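Local structure of cellulase (Xanthomonas axonopodis pv. citri, 5HOS) at residues L73-E78 / V112-Y117; N116-Y121 / Y161-Q166. The protein probably hydrolyses internal beta-1,4-glycosidic bonds of cellulose, as an endoglucanase of glycoside hydrolase family 5. All coordinates share one frame; numbering follows the deposited sequence.

How the contacts relate
Both contacts belong to one eight-stranded parallel barrel, and they illustrate how loops at the C-terminal ends of barrel strands are tied to each other and to the strands they leave. Contact 1 joins the neighbouring strands 70-75 and 109-114 and runs on into the residues that follow them. Contact 2 takes up the chain at 116-121, the loop after strand 109-114, and sets it against 161-166, which leads into helix 165-181. The centres lie 13 Å apart, and the two share Asn116 and Tyr117. Glu78 and Trp77 of contact 1 also touch Tyr121 and Tyr120, joining the loops after strands 70-75 and 109-114; contact 2 adds the loop after 152-155.

Contact 1 (L73-E78 / V112-Y117); sequences LPILWE and VDVHNY
Trp77 swings its indole opposite its own amide nitrogen (chi1 -171°), leaving CB against the Asn116 amide and setting ND2 at the ring edge, near its plane; Glu78, bent at chi2 (90°), brings its carboxylate round to the same nitrogen. This is where two adjacent parallel strands of a (beta/alpha)8 barrel run out into their loops. Leu73, Pro74 and Ile75 pair with Val112, Asp113 and Val114, held by the backbone hydrogen bonds from Asp113 N to Leu73 O, Ile75 N to Asp113 O and, at 2.8 Å, His115 N to Ile75 O. Ile75 CG1 meets Val112 CG1 at 4.2 Å on the face that packs against helix 90-105. On the other face, Pro74 CG lies 3.4 Å from Asp113 OD2, and the Pro74 ring runs alongside His115. That carboxylate oxygen accepts His115 ND1 at 2.7 Å through its syn lone pair, nearly in the imidazole plane, which fixes the rotation of the ring. Beyond the strands the Asn116 amide takes over the pairing: its OD1 receives Trp77 N at 2.8 Å, in the first turn of helix 77-80. Its ND2 also serves Lys119 O, while Glu78 OE2 accepts from Tyr121 N. The remaining bond, from Asn116 ND2 to Glu78 OE1, is 2.9 Å long and almost straight, with the oxygen in the amide plane but the nitrogen 32° out of the carboxylate plane.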
loop_
_atom_site.group_PDB
_atom_site.type_symbol
_atom_site.label_atom_id
_atom_site.label_comp_id
_atom_site.label_asym_id
_atom_site.label_seq_id
_atom_site.Cartn_x
_atom_site.Cartn_y
_atom_site.Cartn_z
ATOM N N LEU A 73 1.185 5.751 -3.299
ATOM C CA LEU A 73 2.388 6.570 -3.361
ATOM C C LEU A 73 3.285 6.328 -2.146
ATOM O O LEU A 73 3.051 6.896 -1.078
ATOM C CB LEU A 73 1.987 8.040 -3.450
ATOM C CG LEU A 73 3.116 9.047 -3.645
ATOM C CD1 LEU A 73 3.633 8.980 -5.072
ATOM C CD2 LEU A 73 2.635 10.447 -3.289
ATOM N N PRO A 74 4.312 5.473 -2.306
ATOM C CA PRO A 74 5.283 5.292 -1.252
ATOM C C PRO A 74 6.097 6.561 -1.007
ATOM O O PRO A 74 6.599 7.162 -1.965
ATOM C CB PRO A 74 6.201 4.197 -1.802
ATOM C CG PRO A 74 5.380 3.446 -2.763
ATOM C CD PRO A 74 4.545 4.515 -3.409
ATOM N N ILE A 75 6.190 6.955 0.262
ATOM C CA ILE A 75 7.041 8.053 0.711
ATOM C C ILE A 75 7.852 7.571 1.899
ATOM O O ILE A 75 7.456 6.611 2.565
ATOM C CB ILE A 75 6.237 9.324 1.063
ATOM C CG1 ILE A 75 5.299 9.124 2.267
ATOM C CG2 ILE A 75 5.431 9.772 -0.143
ATOM C CD1 ILE A 75 5.883 9.486 3.610
ATOM N N LEU A 76 8.995 8.216 2.137
ATOM C CA LEU A 76 9.849 7.884 3.275
ATOM C C LEU A 76 9.540 8.772 4.449
ATOM O O LEU A 76 9.626 9.995 4.331
ATOM C CB LEU A 76 11.330 8.078 2.945
ATOM C CG LEU A 76 12.193 6.929 2.457
ATOM C CD1 LEU A 76 13.648 7.344 2.623
ATOM C CD2 LEU A 76 11.930 5.623 3.185
ATOM N N TRP A 77 9.229 8.162 5.590
ATOM C CA TRP A 77 8.952 8.895 6.835
ATOM C C TRP A 77 10.017 9.977 7.087
ATOM O O TRP A 77 9.690 11.127 7.353
ATOM C CB TRP A 77 8.906 7.913 8.016
ATOM C CG TRP A 77 8.421 8.460 9.340
ATOM C CD1 TRP A 77 8.208 9.769 9.689
ATOM C CD2 TRP A 77 8.143 7.695 10.512
ATOM N NE1 TRP A 77 7.803 9.857 10.991
ATOM C CE2 TRP A 77 7.760 8.598 11.526
ATOM C CE3 TRP A 77 8.186 6.325 10.806
ATOM C CZ2 TRP A 77 7.401 8.177 12.816
ATOM C CZ3 TRP A 77 7.829 5.904 12.103
ATOM C CH2 TRP A 77 7.451 6.826 13.081
ATOM N N GLU A 78 11.284 9.599 6.969
ATOM C CA GLU A 78 12.383 10.490 7.326
ATOM C C GLU A 78 12.527 11.685 6.390
ATOM O O GLU A 78 13.044 12.734 6.801
ATOM C CB GLU A 78 13.704 9.719 7.386
ATOM C CG GLU A 78 13.715 8.644 8.467
ATOM C CD GLU A 78 13.217 7.280 8.013
ATOM O OE1 GLU A 78 12.674 7.136 6.891
ATOM O OE2 GLU A 78 13.366 6.329 8.809
ATOM N N VAL A 112 -1.405 7.622 0.548
ATOM C CA VAL A 112 -0.113 8.047 1.069
ATOM C C VAL A 112 0.413 6.883 1.897
ATOM O O VAL A 112 -0.135 6.580 2.952
ATOM C CB VAL A 112 -0.212 9.323 1.924
ATOM C CG1 VAL A 112 1.160 9.695 2.482
ATOM C CG2 VAL A 112 -0.786 10.468 1.103
ATOM N N ASP A 113 1.470 6.238 1.403
ATOM C CA ASP A 113 2.040 5.024 2.015
ATOM C C ASP A 113 3.341 5.405 2.695
ATOM O O ASP A 113 4.341 5.668 2.027
ATOM C CB ASP A 113 2.241 3.936 0.926
ATOM C CG ASP A 113 3.402 2.962 1.213
ATOM O OD1 ASP A 113 3.687 2.635 2.386
ATOM O OD2 ASP A 113 4.031 2.516 0.224
ATOM N N VAL A 114 3.326 5.416 4.024
ATOM C CA VAL A 114 4.539 5.651 4.804
ATOM C C VAL A 114 5.319 4.336 4.705
ATOM O O VAL A 114 4.977 3.352 5.363
ATOM C CB VAL A 114 4.217 6.024 6.264
ATOM C CG1 VAL A 114 5.495 6.221 7.070
ATOM C CG2 VAL A 114 3.360 7.288 6.304
ATOM N N HIS A 115 6.355 4.343 3.863
ATOM C CA HIS A 115 6.962 3.120 3.347
ATOM C C HIS A 115 8.169 2.726 4.176
ATOM O O HIS A 115 9.293 2.686 3.681
ATOM C CB HIS A 115 7.316 3.294 1.864
ATOM C CG HIS A 115 7.484 2.005 1.116
ATOM N ND1 HIS A 115 6.436 1.362 0.495
ATOM C CD2 HIS A 115 8.584 1.261 0.852
ATOM C CE1 HIS A 115 6.877 0.274 -0.107
ATOM N NE2 HIS A 115 8.178 0.188 0.097
ATOM N N ASN A 116 7.915 2.398 5.442
ATOM C CA ASN A 116 8.968 2.371 6.462
ATOM C C ASN A 116 9.194 1.102 7.291
ATOM O O ASN A 116 10.065 1.096 8.151
ATOM C CB ASN A 116 8.795 3.582 7.374
ATOM C CG ASN A 116 9.597 4.753 6.888
ATOM O OD1 ASN A 116 9.239 5.375 5.886
ATOM N ND2 ASN A 116 10.731 5.021 7.543
ATOM N N TYR A 117 8.438 0.037 7.034
ATOM C CA TYR A 117 8.669 -1.247 7.707
ATOM C C TYR A 117 8.643 -1.122 9.242
ATOM O O TYR A 117 9.331 -1.854 9.943
ATOM C CB TYR A 117 9.973 -1.886 7.193
ATOM C CG TYR A 117 10.034 -1.968 5.689
ATOM C CD1 TYR A 117 9.468 -3.039 5.012
ATOM C CD2 TYR A 117 10.614 -0.945 4.932
ATOM C CE1 TYR A 117 9.493 -3.108 3.626
ATOM C CE2 TYR A 117 10.642 -1.001 3.547
ATOM C CZ TYR A 117 10.088 -2.092 2.899
ATOM O OH TYR A 117 10.112 -2.161 1.527
#

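Contact 2 (N116-Y121 / Y161-Q166); sequences NYAKYY and YDIDPQ
Tyr117 and Ala118, both with positive phi, form the corner of a type I' beta turn from Asn116 to Lys119, closed by Lys119 N to Asn116 O; facing it, the backbone of Tyr161 to Ile163 is irregular loop until Asp164, the N-cap residue of helix 165-181, accepts Gln166 N through its OD1. These loops follow barrel strands 109-114 and 152-155 at the C-terminal end of the (beta/alpha)8 barrel. The nearest CA atoms, those of Tyr117 and Tyr161, are 6.4 Å apart, and a water bridges the backbones. It donates to Tyr117 O and to Asp162 OD1 and accepts from Tyr161 N and Asp162 N, so four bonds grip it. The side chains meet beside it. Tyr117 CB sits at the edge of the Tyr161 ring, close to its plane and 3.7 Å from CE1, while Trp195 stacks on that ring. Ala118 CB touches Ile163 CG2 at 4.1 Å, and both residues pack on Trp168 of helix 165-181. Lys119 spans the gap with an extended chain that bends only at chi4 (145°), crossing Asp162 at about a right angle. Its NZ forms a salt bridge with Asp162 OD2 at 2.7 Å, meeting the oxygen on the syn side but 28° out of the carboxylate plane. The same ammonium makes a weak bond of 3.0 Å to Tyr161 OH. Asp162 OD1 is taken by the water and by Thr124, so the carboxylate has partners on both oxygens; the lysine charge would probably stabilise its ionised form and, with the water, pin the turn to the loop ahead of helix 165-181.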
loop_
_atom_site.group_PDB
_atom_site.type_symbol
_atom_site.label_atom_id
_atom_site.label_comp_id
_atom_site.label_asym_id
_atom_site.label_seq_id
_atom_site.Cartn_x
_atom_site.Cartn_y
_atom_site.Cartn_z
ATOM N N ASN A 116 7.915 2.398 5.442
ATOM C CA ASN A 116 8.968 2.371 6.462
ATOM C C ASN A 116 9.194 1.102 7.291
ATOM O O ASN A 116 10.065 1.096 8.151
ATOM C CB ASN A 116 8.795 3.582 7.374
ATOM C CG ASN A 116 9.597 4.753 6.888
ATOM O OD1 ASN A 116 9.239 5.375 5.886
ATOM N ND2 ASN A 116 10.731 5.021 7.543
ATOM N N TYR A 117 8.438 0.037 7.034
ATOM C CA TYR A 117 8.669 -1.247 7.707
ATOM C C TYR A 117 8.643 -1.122 9.242
ATOM O O TYR A 117 9.331 -1.854 9.943
ATOM C CB TYR A 117 9.973 -1.886 7.193
ATOM C CG TYR A 117 10.034 -1.968 5.689
ATOM C CD1 TYR A 117 9.468 -3.039 5.012
ATOM C CD2 TYR A 117 10.614 -0.945 4.932
ATOM C CE1 TYR A 117 9.493 -3.108 3.626
ATOM C CE2 TYR A 117 10.642 -1.001 3.547
ATOM C CZ TYR A 117 10.088 -2.092 2.899
ATOM O OH TYR A 117 10.112 -2.161 1.527
ATOM N N ALA A 118 7.811 -0.200 9.731
ATOM C CA ALA A 118 7.648 0.119 11.154
ATOM C C ALA A 118 8.939 0.583 11.842
ATOM O O ALA A 118 9.115 0.380 13.041
ATOM C CB ALA A 118 7.001 -1.043 11.906
ATOM N N LYS A 119 9.813 1.228 11.072
ATOM C CA LYS A 119 11.055 1.774 11.581
ATOM C C LYS A 119 11.183 3.265 11.251
ATOM O O LYS A 119 10.692 3.737 10.219
ATOM C CB LYS A 119 12.250 1.011 11.007
ATOM C CG LYS A 119 12.370 -0.399 11.554
ATOM C CD LYS A 119 13.534 -1.143 10.915
ATOM C CE LYS A 119 13.930 -2.349 11.754
ATOM N NZ LYS A 119 14.369 -3.475 10.891
ATOM N N TYR A 120 11.847 3.981 12.153
ATOM C CA TYR A 120 12.206 5.385 11.979
ATOM C C TYR A 120 13.697 5.479 12.261
ATOM O O TYR A 120 14.136 5.153 13.367
ATOM C CB TYR A 120 11.403 6.236 12.953
ATOM C CG TYR A 120 11.548 7.726 12.780
ATOM C CD1 TYR A 120 11.200 8.353 11.577
ATOM C CD2 TYR A 120 12.012 8.519 13.826
ATOM C CE1 TYR A 120 11.326 9.728 11.421
ATOM C CE2 TYR A 120 12.127 9.888 13.687
ATOM C CZ TYR A 120 11.784 10.492 12.486
ATOM O OH TYR A 120 11.934 11.855 12.356
ATOM N N TYR A 121 14.464 5.886 11.250
ATOM C CA TYR A 121 15.934 5.829 11.261
ATOM C C TYR A 121 16.459 4.468 11.749
ATOM O O TYR A 121 17.393 4.397 12.557
ATOM C CB TYR A 121 16.525 6.983 12.096
ATOM C CG TYR A 121 16.352 8.360 11.484
ATOM C CD1 TYR A 121 17.232 8.826 10.515
ATOM C CD2 TYR A 121 15.304 9.198 11.879
ATOM C CE1 TYR A 121 17.086 10.086 9.954
ATOM C CE2 TYR A 121 15.147 10.462 11.328
ATOM C CZ TYR A 121 16.039 10.908 10.371
ATOM O OH TYR A 121 15.892 12.160 9.816
ATOM N N TYR A 161 7.523 -5.690 10.198
ATOM C CA TYR A 161 8.024 -7.088 10.187
ATOM C C TYR A 161 8.845 -7.617 11.356
ATOM O O TYR A 161 8.839 -8.830 11.579
ATOM C CB TYR A 161 8.772 -7.395 8.895
ATOM C CG TYR A 161 10.157 -6.809 8.802
ATOM C CD1 TYR A 161 10.356 -5.534 8.284
ATOM C CD2 TYR A 161 11.273 -7.542 9.199
ATOM C CE1 TYR A 161 11.636 -5.005 8.181
ATOM C CE2 TYR A 161 12.552 -7.020 9.107
ATOM C CZ TYR A 161 12.722 -5.755 8.585
ATOM O OH TYR A 161 13.973 -5.222 8.493
ATOM N N ASP A 162 9.585 -6.765 12.059
ATOM C CA ASP A 162 10.318 -7.219 13.253
ATOM C C ASP A 162 9.732 -6.600 14.525
ATOM O O ASP A 162 10.418 -6.312 15.492
ATOM C CB ASP A 162 11.849 -7.051 13.109
ATOM C CG ASP A 162 12.289 -5.619 12.917
ATOM O OD1 ASP A 162 11.493 -4.679 13.140
ATOM O OD2 ASP A 162 13.469 -5.435 12.546
ATOM N N ILE A 163 8.422 -6.440 14.494
ATOM C CA ILE A 163 7.631 -6.070 15.644
ATOM C C ILE A 163 6.582 -7.149 15.627
ATOM O O ILE A 163 6.047 -7.473 14.566
ATOM C CB ILE A 163 7.026 -4.643 15.535
ATOM C CG1 ILE A 163 6.007 -4.405 16.656
ATOM C CG2 ILE A 163 6.378 -4.388 14.176
ATOM C CD1 ILE A 163 5.679 -2.947 16.882
ATOM N N ASP A 164 6.312 -7.749 16.772
ATOM C CA ASP A 164 5.386 -8.856 16.775
ATOM C C ASP A 164 3.967 -8.321 16.566
ATOM O O ASP A 164 3.684 -7.154 16.889
ATOM C CB ASP A 164 5.502 -9.699 18.038
ATOM C CG ASP A 164 4.703 -9.150 19.174
ATOM O OD1 ASP A 164 3.495 -9.470 19.279
ATOM O OD2 ASP A 164 5.292 -8.402 19.962
ATOM N N PRO A 165 3.085 -9.172 16.010
ATOM C CA PRO A 165 1.743 -8.741 15.627
ATOM C C PRO A 165 0.927 -8.038 16.711
ATOM O O PRO A 165 0.216 -7.096 16.395
ATOM C CB PRO A 165 1.085 -10.052 15.179
ATOM C CG PRO A 165 2.219 -10.827 14.604
ATOM C CD PRO A 165 3.324 -10.570 15.581
ATOM N N GLN A 166 1.031 -8.478 17.968
ATOM C CA GLN A 166 0.249 -7.844 19.045
ATOM C C GLN A 166 0.766 -6.430 19.376
ATOM O O GLN A 166 -0.025 -5.504 19.581
ATOM C CB GLN A 166 0.218 -8.733 20.301
ATOM C CG GLN A 166 -0.977 -8.463 21.207
ATOM C CD GLN A 166 -2.335 -8.744 20.542
ATOM O OE1 GLN A 166 -2.646 -9.885 20.150
ATOM N NE2 GLN A 166 -3.149 -7.705 20.415
HETATM O O HOH W 1 9.274 -4.088 11.595
#